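Local atomic coordinates of F5/8 type C domain protein (Clostridium perfringens, PDB entry 7JRM), a protein that probably takes part in recognising and hydrolysing mucin O-glycopeptides as a multidomain enzyme, this fragment carrying a carbohydrate-binding module and a further C-terminal domain. Residues L322-Y326 with G341-N347; K359-S365 with V398-E402; N374-I380 with G451-F457. All blocks are in the same frame, centred on the assembly; numbering follows the deposited sequence.

Contact 1: L322-Y326 with G341-N347; sequences LGDMY and GLENAKN
At the start of a leucine-rich-repeat region, probably like that of internalins, helix 322-326 lays M325 and Y326 against the 3-10 turn 342-344 and the residues after it. M325 folds back on itself, bent at chi2 (-64°) and again at chi3. This brings its methyl CE to 3.6 Å from A345 CB and 3.9 Å from L342 CD2. I310 of helix 304-314 and I299 add further apolar contacts to M325.

The turn is tied by G341 O, which accepts from both N and ND2 of N344, on the same face of its carbonyl plane. N344 CB in turn packs beside M325 CB, and N344 OD1 lies next to L322 CD1.

The Y326 ring lies between two side chains. K346 has its CE over the ring centre and its NZ 4.0 Å from the centroid, a cation-pi contact. L322 CG meets the opposite face, nearer the rim. At the ring edge, in its plane, N344 O is 3.2 Å from Y326 CE1.

The parallel strands 330-332 and 350-352 flank this loop in the chain. Just before the second of them, N347 ND2 donates to a lone pair of Y326 O (2.9 Å, 161° at the hydrogen). N347 OD1 accepts from K369 NZ. A water bridges M325 O and N347 N.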
# COMPACT_ATOMS: atom_id res chain seq x y z
N LEU A 322 1.93 -14.36 -31.42
CA LEU A 322 1.38 -13.74 -30.21
C LEU A 322 1.47 -12.22 -30.30
O LEU A 322 0.56 -11.51 -29.87
CB LEU A 322 2.12 -14.25 -28.98
CG LEU A 322 1.59 -13.81 -27.61
CD1 LEU A 322 0.24 -14.45 -27.33
CD2 LEU A 322 2.59 -14.16 -26.51
N GLY A 323 2.58 -11.71 -30.85
CA GLY A 323 2.66 -10.28 -31.11
C GLY A 323 1.57 -9.80 -32.04
O GLY A 323 1.03 -8.70 -31.87
N ASP A 324 1.23 -10.61 -33.05
CA ASP A 324 0.07 -10.32 -33.87
C ASP A 324 -1.21 -10.32 -33.04
O ASP A 324 -2.04 -9.42 -33.17
CB ASP A 324 -0.04 -11.33 -35.02
CG ASP A 324 0.97 -11.08 -36.12
OD1 ASP A 324 1.24 -9.90 -36.42
OD2 ASP A 324 1.48 -12.06 -36.69
N MET A 325 -1.36 -11.33 -32.17
CA MET A 325 -2.57 -11.43 -31.36
C MET A 325 -2.68 -10.26 -30.39
O MET A 325 -3.78 -9.74 -30.16
CB MET A 325 -2.58 -12.76 -30.60
CG MET A 325 -2.66 -13.98 -31.50
SD MET A 325 -4.20 -14.05 -32.45
CE MET A 325 -5.41 -14.01 -31.14
N TYR A 326 -1.56 -9.83 -29.81
CA TYR A 326 -1.58 -8.70 -28.88
C TYR A 326 -1.99 -7.40 -29.55
O TYR A 326 -2.38 -6.45 -28.86
CB TYR A 326 -0.20 -8.53 -28.23
CG TYR A 326 0.07 -9.48 -27.08
CD1 TYR A 326 -0.83 -10.48 -26.74
CD2 TYR A 326 1.23 -9.37 -26.33
CE1 TYR A 326 -0.59 -11.34 -25.69
CE2 TYR A 326 1.49 -10.23 -25.27
CZ TYR A 326 0.57 -11.21 -24.96
OH TYR A 326 0.82 -12.07 -23.92
N GLY A 341 -7.67 -19.99 -30.03
CA GLY A 341 -6.59 -19.10 -30.38
C GLY A 341 -6.85 -17.65 -30.01
O GLY A 341 -5.91 -16.91 -29.71
N LEU A 342 -8.12 -17.24 -30.01
CA LEU A 342 -8.48 -15.87 -29.67
C LEU A 342 -8.27 -15.54 -28.19
O LEU A 342 -8.38 -14.37 -27.81
CB LEU A 342 -9.94 -15.60 -30.05
CG LEU A 342 -10.16 -15.01 -31.44
CD1 LEU A 342 -11.62 -14.64 -31.65
CD2 LEU A 342 -9.26 -13.79 -31.65
N GLU A 343 -7.97 -16.54 -27.36
CA GLU A 343 -7.64 -16.28 -25.96
C GLU A 343 -6.30 -15.58 -25.79
O GLU A 343 -5.96 -15.20 -24.67
CB GLU A 343 -7.65 -17.59 -25.17
CG GLU A 343 -6.55 -18.57 -25.55
CD GLU A 343 -6.89 -19.39 -26.78
OE1 GLU A 343 -8.05 -19.33 -27.23
OE2 GLU A 343 -6.00 -20.10 -27.29
N ASN A 344 -5.54 -15.41 -26.87
CA ASN A 344 -4.25 -14.73 -26.81
C ASN A 344 -4.36 -13.24 -27.09
O ASN A 344 -3.42 -12.49 -26.77
CB ASN A 344 -3.27 -15.36 -27.81
CG ASN A 344 -2.85 -16.76 -27.41
OD1 ASN A 344 -2.08 -16.94 -26.46
ND2 ASN A 344 -3.35 -17.76 -28.13
N ALA A 345 -5.46 -12.78 -27.68
CA ALA A 345 -5.67 -11.36 -27.98
C ALA A 345 -6.19 -10.67 -26.73
O ALA A 345 -7.38 -10.36 -26.60
CB ALA A 345 -6.61 -11.19 -29.16
N LYS A 346 -5.28 -10.40 -25.80
CA LYS A 346 -5.66 -9.81 -24.52
C LYS A 346 -6.14 -8.37 -24.66
O LYS A 346 -6.84 -7.88 -23.77
CB LYS A 346 -4.48 -9.87 -23.55
CG LYS A 346 -3.34 -8.92 -23.88
CD LYS A 346 -2.15 -9.14 -22.96
CE LYS A 346 -1.15 -8.00 -23.06
NZ LYS A 346 0.19 -8.38 -22.55
N ASN A 347 -5.79 -7.69 -25.75
CA ASN A 347 -6.18 -6.30 -25.96
C ASN A 347 -7.41 -6.17 -26.84
O ASN A 347 -7.74 -5.05 -27.26
CB ASN A 347 -5.02 -5.51 -26.57
CG ASN A 347 -3.84 -5.38 -25.62
OD1 ASN A 347 -3.97 -4.87 -24.51
ND2 ASN A 347 -2.68 -5.86 -26.06
O HOH W 1 -5.33 -8.13 -28.61

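Contact 2: K359-S365 with V398-E402; sequences KDLRPLS and VYNRE
The guanidinium of R362 lies flat on the Y399 ring, with centres 3.7 Å apart and planes 20° apart. R362 CZ sits over the ring centre, a cation-pi stack. The Asx turn D360-R362 lies beside it, in a loop between strands 350-352 and 372-384 of the leucine-rich part of the fold.

D360 holds the guanidinium side-on with both carboxylate oxygens. R362 NE meets D360 OD2 at 2.8 Å, on the syn side of the carboxylate, and OD2 lies in the guanidinium plane. R362 NH1 forms a salt bridge with D360 OD1, also at 2.8 Å, from above the carboxylate plane. The backbone N of R362 donates to OD2 as well, which closes the Asx turn. OD2 therefore takes two bonds from one residue. These bonds fix the rotation of the guanidinium over the ring, and the carboxylate would probably offset its charge. The bend of R362 at chi3 (-63°) turns the guanidinium over Y399. D360 OD2 also comes within 3.2 Å of Y399 CB.

Next to the stack, the backbones form a single bridge of D360 with Y399. Y399 N donates to K359 O at 3.2 Å, and L361 N donates to Y399 O at 3.1 Å. L361 points toward 398-402 and puts its CB against the N400-R401 peptide; its side chain also touches L373 and F452. V398 CG1 packs on K359 O.

R401 passes alongside L361 and L364. Its CG meets L361 CB and its CD meets L364 CB, while its NH1 donates to L370 O. A water joins L364 O and, weakly, R401 NH1. At the far end S365 CB rests 3.2 Å from R401 O.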
# COMPACT_ATOMS: atom_id res chain seq x y z
N LYS A 359 -20.61 -21.81 -31.49
CA LYS A 359 -21.49 -22.28 -30.42
C LYS A 359 -20.81 -22.26 -29.06
O LYS A 359 -21.37 -22.78 -28.09
CB LYS A 359 -21.99 -23.69 -30.73
CG LYS A 359 -20.90 -24.75 -30.66
CD LYS A 359 -21.47 -26.16 -30.75
CE LYS A 359 -20.39 -27.21 -30.60
NZ LYS A 359 -20.90 -28.58 -30.86
N ASP A 360 -19.62 -21.67 -28.95
CA ASP A 360 -18.85 -21.71 -27.71
C ASP A 360 -18.04 -20.43 -27.62
O ASP A 360 -17.08 -20.24 -28.37
CB ASP A 360 -17.95 -22.94 -27.68
CG ASP A 360 -17.30 -23.15 -26.32
OD1 ASP A 360 -16.48 -24.08 -26.20
OD2 ASP A 360 -17.62 -22.40 -25.38
N LEU A 361 -18.41 -19.55 -26.69
CA LEU A 361 -17.71 -18.29 -26.46
C LEU A 361 -16.66 -18.39 -25.36
O LEU A 361 -16.07 -17.37 -24.99
CB LEU A 361 -18.70 -17.18 -26.12
CG LEU A 361 -19.83 -16.88 -27.11
CD1 LEU A 361 -20.54 -15.60 -26.72
CD2 LEU A 361 -19.28 -16.79 -28.52
N ARG A 362 -16.42 -19.59 -24.83
CA ARG A 362 -15.49 -19.73 -23.71
C ARG A 362 -14.05 -19.31 -24.01
O ARG A 362 -13.37 -18.87 -23.07
CB ARG A 362 -15.54 -21.17 -23.19
CG ARG A 362 -16.76 -21.48 -22.34
CD ARG A 362 -16.81 -22.94 -21.93
NE ARG A 362 -16.92 -23.83 -23.08
CZ ARG A 362 -16.80 -25.15 -23.01
NH1 ARG A 362 -16.91 -25.88 -24.11
NH2 ARG A 362 -16.56 -25.74 -21.84
N PRO A 363 -13.52 -19.44 -25.24
CA PRO A 363 -12.18 -18.89 -25.50
C PRO A 363 -12.06 -17.40 -25.24
O PRO A 363 -10.93 -16.91 -25.07
CB PRO A 363 -11.95 -19.23 -26.97
CG PRO A 363 -12.72 -20.47 -27.18
CD PRO A 363 -13.96 -20.31 -26.34
N LEU A 364 -13.17 -16.66 -25.21
CA LEU A 364 -13.14 -15.23 -24.93
C LEU A 364 -13.42 -14.91 -23.47
O LEU A 364 -13.64 -13.74 -23.13
CB LEU A 364 -14.16 -14.50 -25.82
CG LEU A 364 -14.36 -15.01 -27.25
CD1 LEU A 364 -15.62 -14.41 -27.85
CD2 LEU A 364 -13.15 -14.68 -28.11
N SER A 365 -13.40 -15.91 -22.59
CA SER A 365 -13.82 -15.70 -21.21
C SER A 365 -12.88 -14.77 -20.46
O SER A 365 -13.32 -13.95 -19.66
CB SER A 365 -13.94 -17.05 -20.49
OG SER A 365 -12.66 -17.65 -20.34
N VAL A 398 -24.99 -24.74 -25.57
CA VAL A 398 -24.33 -23.62 -26.23
C VAL A 398 -23.77 -22.72 -25.14
O VAL A 398 -24.52 -22.17 -24.33
CB VAL A 398 -25.30 -22.84 -27.14
CG1 VAL A 398 -24.53 -21.84 -28.00
CG2 VAL A 398 -26.09 -23.80 -28.02
N TYR A 399 -22.44 -22.58 -25.12
CA TYR A 399 -21.76 -21.89 -24.04
C TYR A 399 -21.58 -20.41 -24.36
O TYR A 399 -21.20 -20.05 -25.49
CB TYR A 399 -20.40 -22.52 -23.77
CG TYR A 399 -20.46 -23.96 -23.30
CD1 TYR A 399 -20.27 -25.01 -24.18
CD2 TYR A 399 -20.71 -24.26 -21.96
CE1 TYR A 399 -20.32 -26.32 -23.76
CE2 TYR A 399 -20.77 -25.57 -21.53
CZ TYR A 399 -20.57 -26.60 -22.43
OH TYR A 399 -20.63 -27.90 -22.00
N ASN A 400 -21.84 -19.56 -23.38
CA ASN A 400 -21.50 -18.15 -23.47
C ASN A 400 -20.11 -17.94 -22.88
O ASN A 400 -19.39 -18.90 -22.59
CB ASN A 400 -22.57 -17.30 -22.78
CG ASN A 400 -22.67 -17.57 -21.28
OD1 ASN A 400 -22.08 -18.53 -20.77
ND2 ASN A 400 -23.41 -16.72 -20.58
N ARG A 401 -19.71 -16.68 -22.70
CA ARG A 401 -18.37 -16.41 -22.18
C ARG A 401 -18.20 -16.94 -20.76
O ARG A 401 -17.10 -17.36 -20.39
CB ARG A 401 -18.09 -14.91 -22.22
CG ARG A 401 -17.58 -14.42 -23.57
CD ARG A 401 -17.24 -12.94 -23.53
NE ARG A 401 -18.45 -12.11 -23.50
CZ ARG A 401 -18.45 -10.79 -23.65
NH1 ARG A 401 -17.30 -10.14 -23.84
NH2 ARG A 401 -19.59 -10.12 -23.62
N GLU A 402 -19.26 -16.93 -19.96
CA GLU A 402 -19.20 -17.42 -18.59
C GLU A 402 -19.31 -18.94 -18.50
O GLU A 402 -19.38 -19.48 -17.38
CB GLU A 402 -20.30 -16.77 -17.75
CG GLU A 402 -19.79 -16.08 -16.49
O HOH W 2 -14.45 -11.37 -22.52

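Contact 3: N374-I380 with G451-F457; sequences NAQEQFI and GFSGVMF
Q378 reaches across the start of strand 452-457 and meets F452. Its CB lies 3.6 Å from S453 O. Its CG is closer to the same oxygen, at 3.2 Å, and packs 3.9 Å from F452 CE1. The chain bends at chi2 (-75°), and the amide beyond is held from outside these strands: NE2 donates to M353 O, and OE1 accepts from V358 N. Both polar atoms of this buried side chain are thus satisfied.

The F452 ring has A375 O at its edge, near its plane, and its CD1 packs on A375 CB.

The two strands run parallel, and 374-380 carries a beta bulge at Q376-E377, where the chain turns a corner. A375 pairs with F452, but Q378 pairs with G454, so the register slips by one residue. At the bulge Q378 N bonds S453 O (2.8 Å), and E377 N bonds the hydroxyl S453 OG (3.0 Å, 164° at the hydrogen). G454 has backbone angles suited to glycine, and with no side chain its CA comes 3.9 Å from Q378 CA. Beyond it the ladder is regular: V455 N to Q378 O, I380 N to V455 O, and F457 N to I380 O.

On the face opposite to Q378 and I380, F379 and F457 lie side by side and point the same way. F379 CE1 meets F457 CB at 3.5 Å.

Strand 372-384 has strand 350-352 on its other side, and strand 452-461 has the antiparallel strand 440-449. The pair thus joins the parallel leucine-rich strands to the antiparallel strands 440-449, 407-413 and 419-424 in one sheet, consistent with an internalin-like design.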
# COMPACT_ATOMS: atom_id res chain seq x y z
N ASN A 374 -20.51 -8.69 -30.82
CA ASN A 374 -21.62 -8.84 -31.76
C ASN A 374 -21.56 -10.27 -32.30
O ASN A 374 -20.84 -10.57 -33.25
CB ASN A 374 -21.53 -7.82 -32.89
CG ASN A 374 -21.58 -6.39 -32.38
OD1 ASN A 374 -22.49 -6.00 -31.65
ND2 ASN A 374 -20.58 -5.59 -32.76
N ALA A 375 -22.33 -11.16 -31.67
CA ALA A 375 -22.36 -12.58 -32.01
C ALA A 375 -23.80 -13.05 -32.17
O ALA A 375 -24.21 -14.10 -31.65
CB ALA A 375 -21.64 -13.41 -30.96
N GLN A 376 -24.60 -12.28 -32.91
CA GLN A 376 -26.02 -12.57 -33.06
C GLN A 376 -26.28 -13.38 -34.33
O GLN A 376 -25.56 -13.25 -35.33
CB GLN A 376 -26.83 -11.27 -33.10
CG GLN A 376 -26.85 -10.52 -31.78
CD GLN A 376 -28.12 -9.72 -31.60
OE1 GLN A 376 -28.57 -9.03 -32.51
NE2 GLN A 376 -28.71 -9.81 -30.41
N GLU A 377 -27.31 -14.22 -34.27
CA GLU A 377 -27.81 -14.98 -35.41
C GLU A 377 -26.72 -15.90 -35.98
O GLU A 377 -26.37 -15.85 -37.16
CB GLU A 377 -28.36 -14.05 -36.49
CG GLU A 377 -29.67 -13.38 -36.11
CD GLU A 377 -30.21 -12.47 -37.19
OE1 GLU A 377 -29.99 -12.77 -38.38
OE2 GLU A 377 -30.85 -11.46 -36.85
N GLN A 378 -26.21 -16.77 -35.11
CA GLN A 378 -25.29 -17.81 -35.54
C GLN A 378 -26.07 -18.98 -36.15
O GLN A 378 -27.28 -19.12 -35.98
CB GLN A 378 -24.45 -18.31 -34.36
CG GLN A 378 -23.80 -17.20 -33.55
CD GLN A 378 -22.62 -16.58 -34.26
OE1 GLN A 378 -21.66 -17.26 -34.60
NE2 GLN A 378 -22.69 -15.27 -34.48
N PHE A 379 -25.34 -19.82 -36.89
CA PHE A 379 -25.90 -21.06 -37.42
C PHE A 379 -24.81 -22.12 -37.37
O PHE A 379 -23.82 -22.02 -38.10
CB PHE A 379 -26.43 -20.89 -38.84
CG PHE A 379 -26.88 -22.18 -39.46
CD1 PHE A 379 -28.03 -22.81 -39.02
CD2 PHE A 379 -26.14 -22.78 -40.47
CE1 PHE A 379 -28.44 -24.01 -39.58
CE2 PHE A 379 -26.54 -23.97 -41.03
CZ PHE A 379 -27.69 -24.59 -40.59
N ILE A 380 -25.00 -23.13 -36.53
CA ILE A 380 -24.03 -24.19 -36.34
C ILE A 380 -24.65 -25.48 -36.87
O ILE A 380 -25.50 -26.09 -36.22
CB ILE A 380 -23.62 -24.33 -34.87
CG1 ILE A 380 -23.27 -22.96 -34.29
CG2 ILE A 380 -22.44 -25.29 -34.73
CD1 ILE A 380 -24.31 -22.41 -33.33
N GLY A 451 -26.18 -10.42 -26.60
CA GLY A 451 -25.37 -10.31 -27.80
C GLY A 451 -24.99 -11.62 -28.45
O GLY A 451 -24.26 -11.60 -29.45
N PHE A 452 -25.47 -12.75 -27.93
CA PHE A 452 -25.13 -14.07 -28.46
C PHE A 452 -26.42 -14.83 -28.72
O PHE A 452 -27.13 -15.19 -27.78
CB PHE A 452 -24.22 -14.83 -27.49
CG PHE A 452 -23.70 -16.13 -28.03
CD1 PHE A 452 -23.25 -16.22 -29.33
CD2 PHE A 452 -23.66 -17.26 -27.23
CE1 PHE A 452 -22.77 -17.42 -29.83
CE2 PHE A 452 -23.18 -18.45 -27.72
CZ PHE A 452 -22.73 -18.54 -29.02
N SER A 453 -26.71 -15.08 -29.99
CA SER A 453 -27.92 -15.79 -30.38
C SER A 453 -27.66 -16.55 -31.67
O SER A 453 -26.68 -16.30 -32.37
CB SER A 453 -29.10 -14.83 -30.56
OG SER A 453 -29.04 -14.17 -31.81
N GLY A 454 -28.54 -17.49 -31.98
CA GLY A 454 -28.42 -18.24 -33.22
C GLY A 454 -29.20 -19.54 -33.15
O GLY A 454 -30.11 -19.70 -32.34
N VAL A 455 -28.82 -20.46 -34.03
CA VAL A 455 -29.50 -21.74 -34.20
C VAL A 455 -28.46 -22.84 -34.38
O VAL A 455 -27.58 -22.73 -35.24
CB VAL A 455 -30.46 -21.72 -35.41
CG1 VAL A 455 -30.81 -23.13 -35.85
CG2 VAL A 455 -31.71 -20.92 -35.09
N MET A 456 -28.56 -23.88 -33.56
CA MET A 456 -27.76 -25.09 -33.72
C MET A 456 -28.64 -26.17 -34.34
O MET A 456 -29.64 -26.57 -33.73
CB MET A 456 -27.19 -25.55 -32.38
CG MET A 456 -26.22 -26.72 -32.49
SD MET A 456 -25.03 -26.74 -31.14
CE MET A 456 -24.37 -28.40 -31.30
N PHE A 457 -28.28 -26.62 -35.53
CA PHE A 457 -29.14 -27.48 -36.34
C PHE A 457 -28.60 -28.90 -36.38
O PHE A 457 -27.40 -29.11 -36.61
CB PHE A 457 -29.28 -26.93 -37.76
CG PHE A 457 -30.18 -27.75 -38.63
CD1 PHE A 457 -31.56 -27.69 -38.48
CD2 PHE A 457 -29.66 -28.57 -39.61
CE1 PHE A 457 -32.39 -28.44 -39.28
CE2 PHE A 457 -30.49 -29.33 -40.42
CZ PHE A 457 -31.86 -29.26 -40.25

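Overall arrangement
All three contacts lie in the C-terminal part of the chain. Contact 1 closes before the other two open. Its centre is about 17 Å from that of contact 2, and the two touch where E343 CB meets P363 O (3.4 Å) and L342 CD1 meets L364 CD2. Contacts 2 and 3 are closer, with centres about 12 Å apart, and their segments alternate along the chain. The F452 ring of contact 3 packs against V398 and the carbonyl of Y399 in contact 2, and M456 CE meets K359 NZ. Contacts 1 and 3 do not touch; their nearest atoms are about 10 Å apart. The calcium site, formed by S163, V206, D208, G210 and D214, involves none of the three.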